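PDB 6GRE: cysteine-rich repeat secretory protein 2 from Arabidopsis thaliana, which modulates cell-to-cell trafficking, negatively regulates plasmodesmal permeability in response to salicylic acid during immune responses through callose deposition, and promotes innate immunity. Local coordinates for residues A16-S19 with Y24-N27; S95-M100 with L104-N109; G145-G150 with G164-S169; Y199-L202 with A207-S210. All coordinates share one frame; numbering follows the deposited sequence. Where two conformers were deposited one is given.

In the fold
From the N terminus, contact 1 (16-19 with 24-27) closes a loop between strand 10-13 and helix 23-38. Contact 2 (95-100 with 104-109) follows as a hairpin in the first sheet; Y24 OH, bonded to Y94 O, also lies 3.3 Å from D108 O, so the contacts touch. In the second domain, contact 3 (145-150 with 164-169) sets the C-terminal part of helix 134-149 on strand 162-168. Contact 4 (199-202 with 207-210) is the hairpin beside it: strands 162-168 and 205-211 are neighbours, V165 O lying 2.8 Å from R208 N, a probable hydrogen bond. All four are in series, none nested. Q99 CG, 3.8 Å from Y201 CE1, joins contacts 2 and 4.

Contact 1. Residues A16-S19 with Y24-N27; sequences AKFS and YETN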
loop_
_atom_site.group_PDB
_atom_site.type_symbol
_atom_site.label_atom_id
_atom_site.label_comp_id
_atom_site.label_asym_id
_atom_site.label_seq_id
_atom_site.Cartn_x
_atom_site.Cartn_y
_atom_site.Cartn_z
ATOM N N ALA A 16 1.698 10.956 18.080
ATOM C CA ALA A 16 1.741 12.419 18.050
ATOM C C ALA A 16 0.529 12.957 17.282
ATOM O O ALA A 16 0.233 12.489 16.180
ATOM C CB ALA A 16 3.031 12.903 17.448
ATOM N N LYS A 17 -0.135 13.958 17.881
ATOM C CA LYS A 17 -1.366 14.572 17.361
ATOM C C LYS A 17 -1.133 16.056 17.066
ATOM O O LYS A 17 -0.369 16.731 17.761
ATOM C CB LYS A 17 -2.531 14.468 18.348
ATOM C CG LYS A 17 -2.809 13.093 18.938
ATOM C CD LYS A 17 -2.895 11.989 17.906
ATOM C CE LYS A 17 -3.236 10.646 18.509
ATOM N NZ LYS A 17 -4.686 10.525 18.777
ATOM N N PHE A 18 -1.829 16.550 16.036
ATOM C CA PHE A 18 -1.846 17.963 15.687
ATOM C C PHE A 18 -2.949 18.629 16.507
ATOM O O PHE A 18 -3.779 17.930 17.083
ATOM C CB PHE A 18 -2.065 18.171 14.191
ATOM C CG PHE A 18 -3.249 17.446 13.604
ATOM C CD1 PHE A 18 -4.537 17.877 13.853
ATOM C CD2 PHE A 18 -3.070 16.349 12.780
ATOM C CE1 PHE A 18 -5.624 17.224 13.295
ATOM C CE2 PHE A 18 -4.159 15.708 12.214
ATOM C CZ PHE A 18 -5.433 16.144 12.470
ATOM N N SER A 19 -2.939 19.964 16.555
ATOM C CA SER A 19 -3.875 20.684 17.407
ATOM C C SER A 19 -5.177 20.925 16.649
ATOM O O SER A 19 -5.174 21.057 15.430
ATOM C CB SER A 19 -3.285 21.965 17.939
ATOM O OG SER A 19 -2.488 22.616 16.963
ATOM N N TYR A 24 -2.172 22.441 10.182
ATOM C CA TYR A 24 -1.880 21.046 9.774
ATOM C C TYR A 24 -3.193 20.326 9.465
ATOM O O TYR A 24 -3.306 19.717 8.383
ATOM C CB TYR A 24 -1.077 20.287 10.825
ATOM C CG TYR A 24 -0.567 18.975 10.295
ATOM C CD1 TYR A 24 0.622 18.944 9.607
ATOM C CD2 TYR A 24 -1.320 17.820 10.366
ATOM C CE1 TYR A 24 1.113 17.759 9.088
ATOM C CE2 TYR A 24 -0.853 16.627 9.840
ATOM C CZ TYR A 24 0.368 16.608 9.197
ATOM O OH TYR A 24 0.901 15.450 8.684
ATOM N N GLU A 25 -4.169 20.387 10.382
ATOM C CA GLU A 25 -5.462 19.710 10.200
ATOM C C GLU A 25 -6.104 20.211 8.905
ATOM O O GLU A 25 -6.570 19.438 8.081
ATOM C CB GLU A 25 -6.421 19.931 11.361
ATOM C CG GLU A 25 -7.736 19.186 11.156
ATOM C CD GLU A 25 -8.727 19.308 12.295
ATOM O OE1 GLU A 25 -8.747 20.351 12.917
ATOM O OE2 GLU A 25 -9.439 18.328 12.568
ATOM N N THR A 26 -6.124 21.535 8.691
ATOM C CA THR A 26 -6.756 22.096 7.536
ATOM C C THR A 26 -6.028 21.655 6.259
ATOM O O THR A 26 -6.646 21.309 5.263
ATOM C CB THR A 26 -6.800 23.631 7.628
ATOM O OG1 THR A 26 -7.496 23.917 8.834
ATOM C CG2 THR A 26 -7.459 24.264 6.428
ATOM N N ASN A 27 -4.696 21.675 6.290
ATOM C CA ASN A 27 -3.895 21.273 5.131
ATOM C C ASN A 27 -4.085 19.771 4.829
ATOM O O ASN A 27 -4.155 19.391 3.668
ATOM C CB ASN A 27 -2.430 21.675 5.326
ATOM C CG ASN A 27 -2.231 23.180 5.216
ATOM O OD1 ASN A 27 -3.024 23.869 4.581
ATOM N ND2 ASN A 27 -1.134 23.667 5.762
#
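F18 and Y24 bring their rings together obliquely: the centroids are 5.5 Å apart and the planes are inclined by 38°. The closest approach is between the CD2 atoms, F18 CD2 and Y24 CD2 being 3.3 Å apart. The two side chains run across each other at about a right angle. On Y24, CG stands anti to the backbone N (chi1 -169°), which lets the ring reach back beside F18 while its hydroxyl goes on to hydrogen-bond Y94 O.

E25 takes up another part of the same phenylalanine. Its CA lies over one face of the F18 ring, 4.0 Å above the plane and displaced toward the rim, and its CB approaches F18 CE1 to 3.4 Å. The chain is extended beyond CG, and CG stays near the same part of the ring, at 3.6 Å from F18 CE1. The carboxylate plane is turned 48° from the ring, and OE1 is bound by S21 N. No hydrogen bond joins the two segments; F18 meets the helix mainly through carbon contacts, with 185 Å² buried in all.

The contact thus folds the loop after strand 10-13 onto the start of helix 23-38, one of the helices packed on the five-stranded antiparallel sheet of the first Gnk2-homologous (DUF26) domain. Backbone hydrogen bonds between A16 and Y94 and between F18 and N92 fasten that loop to the residues preceding strand 96-99, and Y24 also packs against Y94, edge to face, and against V60 of strand 60-66.

Contact 2. Residues S95-M100 with L104-N109; sequences SGFLQM and LIRYDN. With NAG (2-acetamido-2-deoxy-beta-D-glucopyranose), chain C.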
loop_
_atom_site.group_PDB
_atom_site.type_symbol
_atom_site.label_atom_id
_atom_site.label_comp_id
_atom_site.label_asym_id
_atom_site.label_seq_id
_atom_site.Cartn_x
_atom_site.Cartn_y
_atom_site.Cartn_z
ATOM N N SER A 95 0.583 11.535 11.392
ATOM C CA SER A 95 0.890 10.527 10.366
ATOM C C SER A 95 -0.240 9.492 10.300
ATOM O O SER A 95 -0.683 8.970 11.316
ATOM C CB SER A 95 2.230 9.876 10.643
ATOM O OG SER A 95 3.190 10.829 11.093
ATOM N N GLY A 96 -0.708 9.200 9.081
ATOM C CA GLY A 96 -1.745 8.232 8.876
ATOM C C GLY A 96 -1.454 7.445 7.603
ATOM O O GLY A 96 -1.029 8.011 6.594
ATOM N N PHE A 97 -1.686 6.140 7.682
ATOM C CA PHE A 97 -1.436 5.200 6.596
ATOM C C PHE A 97 -2.602 4.212 6.591
ATOM O O PHE A 97 -2.713 3.464 7.563
ATOM C CB PHE A 97 -0.060 4.549 6.830
ATOM C CG PHE A 97 0.455 3.605 5.765
ATOM C CD1 PHE A 97 -0.183 3.469 4.541
ATOM C CD2 PHE A 97 1.625 2.886 5.966
ATOM C CE1 PHE A 97 0.280 2.596 3.570
ATOM C CE2 PHE A 97 2.084 2.009 4.991
ATOM C CZ PHE A 97 1.435 1.891 3.789
ATOM N N LEU A 98 -3.411 4.218 5.538
ATOM C CA LEU A 98 -4.519 3.303 5.432
ATOM C C LEU A 98 -4.351 2.472 4.163
ATOM O O LEU A 98 -4.239 3.019 3.074
ATOM C CB LEU A 98 -5.830 4.089 5.422
ATOM C CG LEU A 98 -7.099 3.266 5.536
ATOM C CD1 LEU A 98 -7.231 2.655 6.914
ATOM C CD2 LEU A 98 -8.304 4.131 5.250
ATOM N N GLN A 99 -4.297 1.144 4.347
ATOM C CA GLN A 99 -4.171 0.205 3.273
ATOM C C GLN A 99 -5.494 -0.534 3.132
ATOM O O GLN A 99 -5.980 -1.100 4.097
ATOM C CB GLN A 99 -3.081 -0.823 3.554
ATOM C CG GLN A 99 -2.895 -1.837 2.437
ATOM C CD GLN A 99 -2.178 -1.269 1.243
ATOM O OE1 GLN A 99 -1.046 -0.831 1.367
ATOM N NE2 GLN A 99 -2.834 -1.272 0.094
ATOM N N MET A 100 -6.040 -0.481 1.931
ATOM C CA MET A 100 -7.189 -1.272 1.491
ATOM C C MET A 100 -6.708 -2.288 0.456
ATOM O O MET A 100 -5.574 -2.241 0.007
ATOM C CB MET A 100 -8.240 -0.357 0.867
ATOM C CG MET A 100 -8.889 0.482 1.929
ATOM S SD MET A 100 -9.962 1.779 1.306
ATOM C CE MET A 100 -11.278 0.817 0.570
ATOM N N LEU A 104 -4.064 2.531 -1.301
ATOM C CA LEU A 104 -3.607 3.058 -0.022
ATOM C C LEU A 104 -3.628 4.588 -0.073
ATOM O O LEU A 104 -3.529 5.156 -1.167
ATOM C CB LEU A 104 -2.200 2.540 0.309
ATOM C CG LEU A 104 -1.075 2.966 -0.637
ATOM C CD1 LEU A 104 -0.444 4.314 -0.230
ATOM C CD2 LEU A 104 0.006 1.885 -0.730
ATOM N N ILE A 105 -3.709 5.200 1.107
ATOM C CA ILE A 105 -3.390 6.601 1.287
ATOM C C ILE A 105 -2.394 6.720 2.435
ATOM O O ILE A 105 -2.394 5.903 3.362
ATOM C CB ILE A 105 -4.659 7.443 1.516
ATOM C CG1 ILE A 105 -5.432 7.008 2.754
ATOM C CG2 ILE A 105 -5.511 7.463 0.269
ATOM C CD1 ILE A 105 -6.535 7.975 3.161
ATOM N N ARG A 106 -1.518 7.725 2.355
ATOM C CA ARG A 106 -0.490 7.875 3.348
ATOM C C ARG A 106 -0.128 9.355 3.449
ATOM O O ARG A 106 0.066 10.008 2.426
ATOM C CB ARG A 106 0.732 7.027 2.979
ATOM C CG ARG A 106 1.807 6.928 4.046
ATOM C CD ARG A 106 2.891 5.992 3.529
ATOM N NE ARG A 106 3.935 5.742 4.509
ATOM C CZ ARG A 106 4.705 4.668 4.518
ATOM N NH1 ARG A 106 4.667 3.840 3.490
ATOM N NH2 ARG A 106 5.489 4.422 5.557
ATOM N N TYR A 107 -0.022 9.833 4.692
ATOM C CA TYR A 107 0.372 11.218 4.923
ATOM C C TYR A 107 1.229 11.309 6.182
ATOM O O TYR A 107 1.173 10.486 7.051
ATOM C CB TYR A 107 -0.865 12.106 5.016
ATOM C CG TYR A 107 -1.881 11.712 6.059
ATOM C CD1 TYR A 107 -1.771 12.127 7.375
ATOM C CD2 TYR A 107 -2.995 10.975 5.712
ATOM C CE1 TYR A 107 -2.723 11.774 8.320
ATOM C CE2 TYR A 107 -3.954 10.621 6.635
ATOM C CZ TYR A 107 -3.838 11.051 7.943
ATOM O OH TYR A 107 -4.819 10.711 8.821
ATOM N N ASP A 108 2.037 12.371 6.239
ATOM C CA ASP A 108 2.939 12.592 7.312
ATOM C C ASP A 108 3.331 14.070 7.292
ATOM O O ASP A 108 3.054 14.761 6.323
ATOM C CB ASP A 108 4.161 11.673 7.183
ATOM C CG ASP A 108 4.932 11.462 8.474
ATOM O OD1 ASP A 108 4.526 12.008 9.511
ATOM O OD2 ASP A 108 5.951 10.750 8.425
ATOM N N ASN A 109 3.991 14.499 8.378
ATOM C CA ASN A 109 4.410 15.901 8.555
ATOM C C ASN A 109 5.880 16.090 8.139
ATOM O O ASN A 109 6.492 17.089 8.439
ATOM C CB ASN A 109 4.138 16.363 9.991
ATOM C CG ASN A 109 5.110 15.804 11.002
ATOM O OD1 ASN A 109 5.617 14.690 10.853
ATOM N ND2 ASN A 109 5.389 16.582 12.034
HETATM C C1 NAG C . 6.295 16.220 13.096
HETATM C C2 NAG C . 7.429 17.227 13.267
HETATM C C3 NAG C . 8.338 16.820 14.409
HETATM C C4 NAG C . 7.510 16.636 15.664
HETATM C C5 NAG C . 6.292 15.731 15.431
HETATM C C6 NAG C . 5.322 15.789 16.600
HETATM C C7 NAG C . 8.121 18.354 11.226
HETATM C C8 NAG C . 9.042 18.346 10.048
HETATM N N2 NAG C . 8.248 17.351 12.082
HETATM O O3 NAG C . 9.311 17.854 14.589
HETATM O O4 NAG C . 8.339 16.087 16.701
HETATM O O5 NAG C . 5.538 16.146 14.289
HETATM O O6 NAG C . 4.851 17.139 16.784
HETATM O O7 NAG C . 7.292 19.246 11.388
#
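R106 lies along F97 on one face of an antiparallel strand pair, and its side chain can be followed outward. CB is 4.0 Å from F97 CD1; CG meets F97 CG and G96 O; CD stands 4.0 Å above the plane of the F97 ring, over its centre, in a CH-pi contact. With the chain extended from CG to NE, NE continues over the same face, and the guanidinium lies nearly flat on the ring, planes 17° apart. Its CZ is 4.2 Å from the ring centroid, an off-centre cation-pi contact, and NH1 reaches F97 CE2 at 3.5 Å. F97 has two modelled conformers; the stack holds for the one described. NH2 hydrogen-bonds S203 OG, and R106 also lines the 2-(2-ethoxyethoxy)ethanol pocket.

On the other face, Y107 lays its ring over G96, whose CA is 3.8 Å from the ring centroid. Four backbone hydrogen bonds pair G96 with Y107 and L98 with I105. Beyond the strand, N109 ND2 is bonded to C1 of the N-acetylglucosamine, an N-linked glycan.

The hairpin lies between strands 10-13 and 60-66. I105 and Y107 pack on helix 23-38, L98 and I105 on helix 72-90, while L104 and R106 touch strand 60-66.

Contact 3. Residues G145-G150 with G164-S169; sequences GSLGTG and GVAQCS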
loop_
_atom_site.group_PDB
_atom_site.type_symbol
_atom_site.label_atom_id
_atom_site.label_comp_id
_atom_site.label_asym_id
_atom_site.label_seq_id
_atom_site.Cartn_x
_atom_site.Cartn_y
_atom_site.Cartn_z
ATOM N N GLY A 145 6.982 -16.930 -6.708
ATOM C CA GLY A 145 8.320 -16.601 -7.202
ATOM C C GLY A 145 8.277 -15.704 -8.414
ATOM O O GLY A 145 9.136 -14.823 -8.615
ATOM N N SER A 146 7.259 -15.884 -9.242
ATOM C CA SER A 146 7.103 -15.067 -10.449
ATOM C C SER A 146 6.957 -13.583 -10.110
ATOM O O SER A 146 7.331 -12.720 -10.892
ATOM C CB SER A 146 5.925 -15.530 -11.301
ATOM O OG SER A 146 4.645 -15.084 -10.810
ATOM N N LEU A 147 6.384 -13.271 -8.942
ATOM C CA LEU A 147 6.232 -11.888 -8.513
ATOM C C LEU A 147 7.609 -11.217 -8.367
ATOM O O LEU A 147 7.699 -10.003 -8.487
ATOM C CB LEU A 147 5.447 -11.827 -7.199
ATOM C CG LEU A 147 4.016 -12.362 -7.270
ATOM C CD1 LEU A 147 3.368 -12.333 -5.881
ATOM C CD2 LEU A 147 3.176 -11.562 -8.252
ATOM N N GLY A 148 8.642 -11.973 -8.005
ATOM C CA GLY A 148 9.980 -11.381 -7.764
ATOM C C GLY A 148 10.718 -11.090 -9.054
ATOM O O GLY A 148 11.638 -10.285 -9.061
ATOM N N THR A 149 10.349 -11.767 -10.141
ATOM C CA THR A 149 11.125 -11.675 -11.372
ATOM C C THR A 149 10.415 -10.734 -12.323
ATOM O O THR A 149 10.941 -10.384 -13.379
ATOM C CB THR A 149 11.386 -13.060 -11.974
ATOM O OG1 THR A 149 10.149 -13.758 -12.099
ATOM C CG2 THR A 149 12.311 -13.897 -11.127
ATOM N N GLY A 150 9.201 -10.347 -11.938
ATOM C CA GLY A 150 8.383 -9.453 -12.658
ATOM C C GLY A 150 8.949 -8.071 -12.541
ATOM O O GLY A 150 9.865 -7.856 -11.743
ATOM N N GLY A 164 -1.338 -14.223 -7.742
ATOM C CA GLY A 164 -0.454 -13.419 -6.910
ATOM C C GLY A 164 -0.428 -11.988 -7.371
ATOM O O GLY A 164 -0.593 -11.689 -8.567
ATOM N N VAL A 165 -0.234 -11.088 -6.417
ATOM C CA VAL A 165 -0.118 -9.669 -6.666
ATOM C C VAL A 165 1.010 -9.138 -5.793
ATOM O O VAL A 165 1.104 -9.452 -4.595
ATOM C CB VAL A 165 -1.423 -8.915 -6.365
ATOM C CG1 VAL A 165 -1.316 -7.408 -6.599
ATOM C CG2 VAL A 165 -2.594 -9.487 -7.136
ATOM N N ALA A 166 1.806 -8.249 -6.357
ATOM C CA ALA A 166 2.839 -7.532 -5.542
ATOM C C ALA A 166 2.858 -6.086 -5.974
ATOM O O ALA A 166 2.682 -5.775 -7.153
ATOM C CB ALA A 166 4.195 -8.122 -5.689
ATOM N N GLN A 167 3.023 -5.167 -5.040
ATOM C CA GLN A 167 3.047 -3.737 -5.416
ATOM C C GLN A 167 4.003 -3.010 -4.475
ATOM O O GLN A 167 4.027 -3.284 -3.250
ATOM C CB GLN A 167 1.678 -3.039 -5.354
ATOM C CG GLN A 167 1.668 -1.638 -6.012
ATOM C CD GLN A 167 0.356 -1.010 -6.513
ATOM O OE1 GLN A 167 0.239 -0.296 -7.566
ATOM N NE2 GLN A 167 -0.656 -1.171 -5.701
ATOM N N CYS A 168 4.797 -2.117 -5.047
ATOM C CA CYS A 168 5.620 -1.170 -4.322
ATOM C C CYS A 168 4.968 0.195 -4.278
ATOM O O CYS A 168 4.363 0.618 -5.250
ATOM C CB CYS A 168 6.910 -0.909 -5.064
ATOM S SG CYS A 168 7.928 -2.378 -5.006
ATOM N N SER A 169 5.130 0.904 -3.163
ATOM C CA SER A 169 4.779 2.293 -3.095
ATOM C C SER A 169 5.448 3.018 -4.276
ATOM O O SER A 169 6.621 2.823 -4.537
ATOM C CB SER A 169 5.209 2.810 -1.766
ATOM O OG SER A 169 4.697 4.108 -1.503
#
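L147 lays its isobutyl end against the backbone of G164 and V165, with its two methyls meeting neighbouring parts of the strand. CD2 is 3.7 Å from G164 C and close to G164 O, whereas CD1 lies 3.8 Å from V165 N. Nearer the helix, L147 CB faces A166 CB at 4.2 Å, the pair that links the two side chains directly. CG is anti to the carbonyl carbon of its own residue (chi1 -62°), and the second torsion is near trans (176°), which spreads the methyls over the strand.

The helix and strand segments run 35° apart in direction, with their axes 8.3 Å from each other at closest approach. One leucine bridges that spacing: G164, lacking a side chain, exposes its main chain to the methyls, and A166 offers a small side chain to L147 CB. L147 also touches I185 of helix 174-192, and A166 touches L181, so the leucine sits where two helices meet the five-stranded antiparallel sheet of the second Gnk2-homologous (DUF26) domain. The CB of V165 points away from the helix; its side chain touches Y154 and T156 of strand 154-159. Some main-chain groups here have partners elsewhere: L147 O takes a bond from R155 NH1, and G164 pairs with G157.

With no hydrogen bond or charge pair across the segments, the fit depends on shape and on apolar burial, 143 Å² in all.

Contact 4. Residues Y199-L202 with A207-S210; sequences YVYL and ARFS. With EDO (1,2-ethanediol), chain G.
Y201 and R208 make the polar side-chain link: R208 NH1 donates to Y201 OH at 2.9 Å, with an N-H...O angle of 151°. The hydroxyl lies 12° out of the guanidinium plane, so it is met at the edge of that group, while the tyrosine ring is turned 55° from it. The arginine is extended from CG to NE, which carries its tip beside the hydroxyl, and its NH2 is bound by E101 O of the first Gnk2-homologous region.

Backbone bonds make the second group. V200 and A207 form a hydrogen-bonded pair, with V200 N to A207 O at 2.8 Å and A207 N to V200 O at 2.9 Å.

Apolar contact is limited to the next pair, non-hydrogen-bonded, where Y199 CB and R208 CB are 3.6 Å apart. The Y199 ring leads away from R208, and its hydroxyl shares a 2.8 Å hydrogen bond with O1 of an ethanediol, probably a crystallisation additive.

Strands 198-202 and 205-211 run antiparallel and are thus a beta hairpin between strands 120-125 and 162-168, and V200 and A207 pack on helix 174-192: the helix-backed five-stranded antiparallel sheet of a Gnk2-type (DUF26) domain.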
loop_
_atom_site.group_PDB
_atom_site.type_symbol
_atom_site.label_atom_id
_atom_site.label_comp_id
_atom_site.label_asym_id
_atom_site.label_seq_id
_atom_site.Cartn_x
_atom_site.Cartn_y
_atom_site.Cartn_z
ATOM N N TYR A 199 -0.541 -13.108 2.812
ATOM C CA TYR A 199 -0.161 -11.766 2.439
ATOM C C TYR A 199 0.923 -11.249 3.363
ATOM O O TYR A 199 0.956 -11.576 4.553
ATOM C CB TYR A 199 -1.323 -10.780 2.378
ATOM C CG TYR A 199 -2.302 -10.780 3.526
ATOM C CD1 TYR A 199 -2.027 -10.140 4.728
ATOM C CD2 TYR A 199 -3.547 -11.369 3.386
ATOM C CE1 TYR A 199 -2.971 -10.069 5.746
ATOM C CE2 TYR A 199 -4.491 -11.332 4.402
ATOM C CZ TYR A 199 -4.191 -10.684 5.584
ATOM O OH TYR A 199 -5.154 -10.682 6.574
ATOM N N VAL A 200 1.825 -10.440 2.814
ATOM C CA VAL A 200 2.858 -9.764 3.550
ATOM C C VAL A 200 2.794 -8.298 3.169
ATOM O O VAL A 200 3.041 -7.946 1.995
ATOM C CB VAL A 200 4.262 -10.295 3.216
ATOM C CG1 VAL A 200 5.355 -9.471 3.853
ATOM C CG2 VAL A 200 4.412 -11.744 3.596
ATOM N N TYR A 201 2.576 -7.429 4.137
ATOM C CA TYR A 201 2.566 -5.991 3.971
ATOM C C TYR A 201 3.771 -5.454 4.728
ATOM O O TYR A 201 3.810 -5.569 5.974
ATOM C CB TYR A 201 1.250 -5.383 4.490
ATOM C CG TYR A 201 0.063 -5.690 3.617
ATOM C CD1 TYR A 201 -0.225 -4.914 2.500
ATOM C CD2 TYR A 201 -0.722 -6.799 3.848
ATOM C CE1 TYR A 201 -1.268 -5.219 1.645
ATOM C CE2 TYR A 201 -1.774 -7.132 3.002
ATOM C CZ TYR A 201 -2.004 -6.366 1.874
ATOM O OH TYR A 201 -3.050 -6.726 1.076
ATOM N N LEU A 202 4.719 -4.887 3.982
ATOM C CA LEU A 202 5.824 -4.127 4.551
ATOM C C LEU A 202 5.485 -2.656 4.436
ATOM O O LEU A 202 4.546 -2.239 3.769
ATOM C CB LEU A 202 7.121 -4.450 3.823
ATOM C CG LEU A 202 7.478 -5.927 3.723
ATOM C CD1 LEU A 202 8.828 -6.092 3.020
ATOM C CD2 LEU A 202 7.469 -6.631 5.084
ATOM N N ALA A 207 3.230 -8.163 -0.916
ATOM C CA ALA A 207 3.084 -9.288 -1.823
ATOM C C ALA A 207 1.995 -10.188 -1.240
ATOM O O ALA A 207 1.973 -10.405 -0.020
ATOM C CB ALA A 207 4.373 -10.033 -1.983
ATOM N N ARG A 208 1.111 -10.724 -2.083
ATOM C CA ARG A 208 0.046 -11.551 -1.585
ATOM C C ARG A 208 -0.349 -12.574 -2.645
ATOM O O ARG A 208 -0.100 -12.381 -3.853
ATOM C CB ARG A 208 -1.158 -10.690 -1.183
ATOM C CG ARG A 208 -1.782 -9.861 -2.287
ATOM C CD ARG A 208 -2.834 -8.896 -1.732
ATOM N NE ARG A 208 -3.516 -8.179 -2.805
ATOM C CZ ARG A 208 -3.969 -6.922 -2.746
ATOM N NH1 ARG A 208 -3.784 -6.172 -1.670
ATOM N NH2 ARG A 208 -4.636 -6.428 -3.780
ATOM N N PHE A 209 -0.965 -13.652 -2.206
ATOM C CA PHE A 209 -1.467 -14.635 -3.138
ATOM C C PHE A 209 -2.732 -15.275 -2.574
ATOM O O PHE A 209 -2.999 -15.272 -1.376
ATOM C CB PHE A 209 -0.436 -15.690 -3.538
ATOM C CG PHE A 209 -0.258 -16.833 -2.572
ATOM C CD1 PHE A 209 0.390 -16.620 -1.384
ATOM C CD2 PHE A 209 -0.651 -18.122 -2.889
ATOM C CE1 PHE A 209 0.552 -17.658 -0.482
ATOM C CE2 PHE A 209 -0.445 -19.173 -2.016
ATOM C CZ PHE A 209 0.173 -18.941 -0.809
ATOM N N SER A 210 -3.504 -15.851 -3.495
ATOM C CA SER A 210 -4.745 -16.531 -3.128
ATOM C C SER A 210 -4.823 -17.831 -3.925
ATOM O O SER A 210 -4.307 -17.918 -5.016
ATOM C CB SER A 210 -5.945 -15.650 -3.386
ATOM O OG SER A 210 -5.981 -15.225 -4.747
HETATM C C1 EDO G . -8.299 -12.068 7.035
HETATM O O1 EDO G . -7.491 -12.051 5.849
HETATM C C2 EDO G . -8.658 -13.504 7.393
HETATM O O2 EDO G . -9.708 -13.988 6.549
#